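Local coordinates for aldo-keto reductase family 1, member B4 (Aldose reductase) (PDB 4HBK), which probably reduces aldehydes, such as the open-chain form of sugars, to alcohols with NADPH, as an aldose reductase of the aldo/keto reductase family, at residues A[202-205]-A[206-209]; A[257-260]-A[261-264]. All coordinates share one frame; numbering follows the deposited sequence.

Contact 1. Residues A[202-205]-A[206-209]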
loop_
_atom_site.group_PDB
_atom_site.type_symbol
_atom_site.label_atom_id
_atom_site.label_comp_id
_atom_site.label_asym_id
_atom_site.label_seq_id
_atom_site.Cartn_x
_atom_site.Cartn_y
_atom_site.Cartn_z
ATOM N N ASN A 202 -7.019 6.802 17.516
ATOM C CA ASN A 202 -6.590 6.032 18.674
ATOM C C ASN A 202 -5.101 5.704 18.655
ATOM O O ASN A 202 -4.436 5.783 19.685
ATOM C CB ASN A 202 -7.389 4.737 18.793
ATOM C CG ASN A 202 -6.907 3.868 19.938
ATOM O OD1 ASN A 202 -7.083 4.217 21.104
ATOM N ND2 ASN A 202 -6.297 2.731 19.615
ATOM N N ILE A 203 -4.584 5.311 17.494
ATOM C CA ILE A 203 -3.152 5.048 17.362
ATOM C C ILE A 203 -2.356 6.313 17.705
ATOM O O ILE A 203 -1.371 6.260 18.447
ATOM C CB ILE A 203 -2.778 4.586 15.929
ATOM C CG1 ILE A 203 -3.175 3.125 15.697
ATOM C CG2 ILE A 203 -1.286 4.772 15.682
ATOM C CD1 ILE A 203 -2.279 2.148 16.397
ATOM N N LEU A 204 -2.791 7.449 17.166
ATOM C CA LEU A 204 -2.076 8.712 17.369
ATOM C C LEU A 204 -2.152 9.194 18.813
ATOM O O LEU A 204 -1.252 9.882 19.298
ATOM C CB LEU A 204 -2.625 9.809 16.450
ATOM C CG LEU A 204 -2.235 9.769 14.976
ATOM C CD1 LEU A 204 -3.129 10.711 14.201
ATOM C CD2 LEU A 204 -0.774 10.163 14.829
ATOM N N GLU A 205 -3.236 8.837 19.486
ATOM C CA GLU A 205 -3.443 9.219 20.877
ATOM C C GLU A 205 -2.506 8.459 21.825
ATOM O O GLU A 205 -2.181 8.944 22.906
ATOM C CB GLU A 205 -4.910 8.991 21.274
ATOM C CG GLU A 205 -5.605 10.208 21.888
ATOM C CD GLU A 205 -5.109 10.528 23.299
ATOM O OE1 GLU A 205 -4.050 11.186 23.435
ATOM O OE2 GLU A 205 -5.782 10.121 24.274
ATOM N N HIS A 206 -2.067 7.270 21.417
ATOM C CA HIS A 206 -1.282 6.413 22.309
ATOM C C HIS A 206 0.181 6.299 21.920
ATOM O O HIS A 206 0.997 5.823 22.705
ATOM C CB HIS A 206 -1.859 4.995 22.340
ATOM C CG HIS A 206 -3.123 4.867 23.130
ATOM N ND1 HIS A 206 -4.374 5.005 22.565
ATOM C CD2 HIS A 206 -3.332 4.598 24.441
ATOM C CE1 HIS A 206 -5.298 4.835 23.495
ATOM N NE2 HIS A 206 -4.691 4.583 24.641
ATOM N N CYS A 207 0.512 6.706 20.700
ATOM C CA CYS A 207 1.806 6.344 20.126
ATOM C C CYS A 207 2.968 7.188 20.646
ATOM O O CYS A 207 2.802 8.338 21.051
ATOM C CB CYS A 207 1.760 6.425 18.599
ATOM S SG CYS A 207 1.605 8.113 17.988
ATOM N N ARG A 208 4.148 6.587 20.629
ATOM C CA ARG A 208 5.382 7.303 20.877
ATOM C C ARG A 208 5.949 7.714 19.521
ATOM O O ARG A 208 6.534 8.783 19.391
ATOM C CB ARG A 208 6.364 6.402 21.640
ATOM C CG ARG A 208 7.818 6.861 21.591
ATOM C CD ARG A 208 8.672 6.101 22.607
ATOM N NE ARG A 208 8.656 4.650 22.393
ATOM C CZ ARG A 208 9.517 3.996 21.616
ATOM N NH1 ARG A 208 9.432 2.678 21.484
ATOM N NH2 ARG A 208 10.466 4.659 20.967
ATOM N N ILE A 209 5.761 6.852 18.515
ATOM C CA ILE A 209 6.200 7.117 17.144
ATOM C C ILE A 209 4.978 7.132 16.237
ATOM O O ILE A 209 4.244 6.153 16.158
ATOM C CB ILE A 209 7.158 6.037 16.628
ATOM C CG1 ILE A 209 8.420 5.972 17.487
ATOM C CG2 ILE A 209 7.534 6.304 15.171
ATOM C CD1 ILE A 209 9.365 4.827 17.090
HETATM O O HOH W 1 0.898 9.942 21.285
#
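His206 brings the ND1 edge of its ring to the last turn of helix 197-206 and donates ND1-H to the carbonyl oxygen of Asn202 at this C-terminal end, on the outside of the (beta/alpha)8 barrel. Its CB makes no more than a van der Waals contact with Asn202 O, at 3.8 Å. CG, standing beside the backbone N (chi1 -75°), is turned back along the helix and carries the ring toward that oxygen. ND1 then reaches Asn202 O at 3.0 Å, an almost straight bond (N-H...O 165°) in which the oxygen sits in the ring plane, at the ring's edge. The next atom, CE1, meets Asn202 OD1 at 3.0 Å, the amide and ring planes being 61° apart. Asparagine suits this place because its short amide puts OD1 beside the ring's CE1 while ND2 makes a hydrogen bond to Glu172 OE1 of helix 171-183. Asn202 O takes a second, weak bond from His206 N, whose better acceptor is Ile203 O at 3.2 Å; one residue thus satisfies carbonyls from two positions of the final turn.

Cys207 is the first residue to leave helical geometry, and its side chain bends back against that turn: CB meets Ile203 O and SG lies near Leu204 O. A small, weakly polar thiol fits here, beside carbonyls and against Trp175 of helix 171-183. Farther on, Arg208 forms a salt bridge with Asp183. Across the helix end, one water donates to both Leu204 O, at 2.9 Å, and Cys207 O, at a short 2.5 Å.

Contact 2. Residues A[257-260]-A[261-264]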
loop_
_atom_site.group_PDB
_atom_site.type_symbol
_atom_site.label_atom_id
_atom_site.label_comp_id
_atom_site.label_asym_id
_atom_site.label_seq_id
_atom_site.Cartn_x
_atom_site.Cartn_y
_atom_site.Cartn_z
ATOM N N LEU A 257 -11.053 2.182 -16.696
ATOM C CA LEU A 257 -10.284 2.483 -17.896
ATOM C C LEU A 257 -11.209 2.782 -19.072
ATOM O O LEU A 257 -10.774 3.261 -20.122
ATOM C CB LEU A 257 -9.364 1.312 -18.251
ATOM C CG LEU A 257 -8.295 0.913 -17.231
ATOM C CD1 LEU A 257 -7.680 -0.452 -17.576
ATOM C CD2 LEU A 257 -7.227 1.987 -17.164
ATOM N N THR A 258 -12.492 2.524 -18.867
ATOM C CA THR A 258 -13.475 2.594 -19.928
ATOM C C THR A 258 -14.466 3.770 -19.781
ATOM O O THR A 258 -15.228 4.073 -20.696
ATOM C CB THR A 258 -14.185 1.215 -20.036
ATOM O OG1 THR A 258 -13.761 0.556 -21.235
ATOM C CG2 THR A 258 -15.685 1.345 -20.005
ATOM N N LYS A 259 -14.428 4.439 -18.635
ATOM C CA LYS A 259 -15.335 5.543 -18.338
ATOM C C LYS A 259 -15.184 6.661 -19.378
ATOM O O LYS A 259 -14.067 7.040 -19.721
ATOM C CB LYS A 259 -15.023 6.082 -16.936
ATOM C CG LYS A 259 -16.204 6.704 -16.186
ATOM C CD LYS A 259 -15.755 7.366 -14.866
ATOM C CE LYS A 259 -16.449 6.782 -13.638
ATOM N NZ LYS A 259 -17.941 6.725 -13.786
ATOM N N PRO A 260 -16.303 7.207 -19.883
ATOM C CA PRO A 260 -16.188 8.227 -20.938
ATOM C C PRO A 260 -15.334 9.461 -20.566
ATOM O O PRO A 260 -14.494 9.872 -21.368
ATOM C CB PRO A 260 -17.645 8.622 -21.202
ATOM C CG PRO A 260 -18.432 7.404 -20.824
ATOM C CD PRO A 260 -17.702 6.809 -19.645
ATOM N N CYS A 261 -15.530 10.032 -19.376
ATOM C CA CYS A 261 -14.791 11.236 -19.001
ATOM C C CYS A 261 -13.306 10.924 -18.904
ATOM O O CYS A 261 -12.461 11.736 -19.297
ATOM C CB CYS A 261 -15.323 11.847 -17.698
ATOM S SG CYS A 261 -15.179 10.778 -16.267
ATOM N N VAL A 262 -12.991 9.731 -18.408
ATOM C CA VAL A 262 -11.609 9.268 -18.376
ATOM C C VAL A 262 -11.005 9.228 -19.783
ATOM O O VAL A 262 -9.886 9.686 -19.997
ATOM C CB VAL A 262 -11.491 7.879 -17.722
ATOM C CG1 VAL A 262 -10.088 7.328 -17.887
ATOM C CG2 VAL A 262 -11.859 7.964 -16.235
ATOM N N LEU A 263 -11.749 8.699 -20.743
ATOM C CA LEU A 263 -11.248 8.586 -22.113
ATOM C C LEU A 263 -11.108 9.962 -22.780
ATOM O O LEU A 263 -10.111 10.253 -23.448
ATOM C CB LEU A 263 -12.163 7.662 -22.926
ATOM C CG LEU A 263 -11.966 6.168 -22.643
ATOM C CD1 LEU A 263 -13.107 5.326 -23.196
ATOM C CD2 LEU A 263 -10.648 5.687 -23.234
ATOM N N GLU A 264 -12.102 10.817 -22.578
ATOM C CA GLU A 264 -12.018 12.176 -23.089
ATOM C C GLU A 264 -10.764 12.867 -22.588
ATOM O O GLU A 264 -10.007 13.426 -23.373
ATOM C CB GLU A 264 -13.244 12.968 -22.670
ATOM C CG GLU A 264 -14.488 12.534 -23.399
ATOM C CD GLU A 264 -15.748 13.121 -22.797
ATOM O OE1 GLU A 264 -16.847 12.756 -23.268
ATOM O OE2 GLU A 264 -15.636 13.943 -21.856
#
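The backbone turns from an extended Lys259 (psi 135°) into helix 260-269, and the first two i to i+4 bonds follow at once: Leu263 N to Lys259 O at 3.0 Å and Glu264 N to Pro260 O at 2.8 Å, the latter nearly straight. Lys259 is the N-cap and Pro260 opens the first turn of this helix, in the outer layer of helices of the (beta/alpha)8 barrel. Proline suits that place, because its ring fixes phi near the helical value and it has no N-H needing a partner below.

Lys259 runs its aliphatic chain beside the new helix. CB lies 3.7 Å from Val262 CG2, the two side chains crossing at about a right angle, and CD rests against Cys261 SG, also at 3.7 Å. The sulfur reaches that place because chi1 of 62° sets it between the backbone N and the carbonyl carbon, on the side of the lysine. Beyond CD the chain bends, and NZ makes a hydrogen bond to Glu320 O. Val262, branched and apolar, touches this lysine stem and also Leu277 and Leu317 of the neighbouring helices, while the small Cys261 fits against helix 311-319.

Leu263 points back at the loop: CD1 meets Thr258 O at 3.5 Å and CD2 approaches Leu257 O. Glu264 follows the same turn on its exposed flank, its methylene CG packing on Pro260 O at 3.3 Å. Lysine thus serves twice here, its methylenes packing on sulfur and valine while its ammonium, likely charged, meets a main-chain oxygen.

How the contacts relate
Following the chain from the N terminus, contact 1 (202-209) comes first, where helix 197-206 ends and the chain turns into the loop leading to strand 213-217. Helix 225-233 and strand 237-241 come next, then a region partly unmodelled, before contact 2 (257-264) starts helix 260-269. The two are in series, neither nested nor crossing, and each spans a single local turn. One finishes a helix and the other begins one. The centres of contact 1 and contact 2 lie about 41 Å apart, on opposite sides of the chain's centre, with no touch. Contact 1 borders helix 171-183; contact 2 borders helices 273-283 and 311-319.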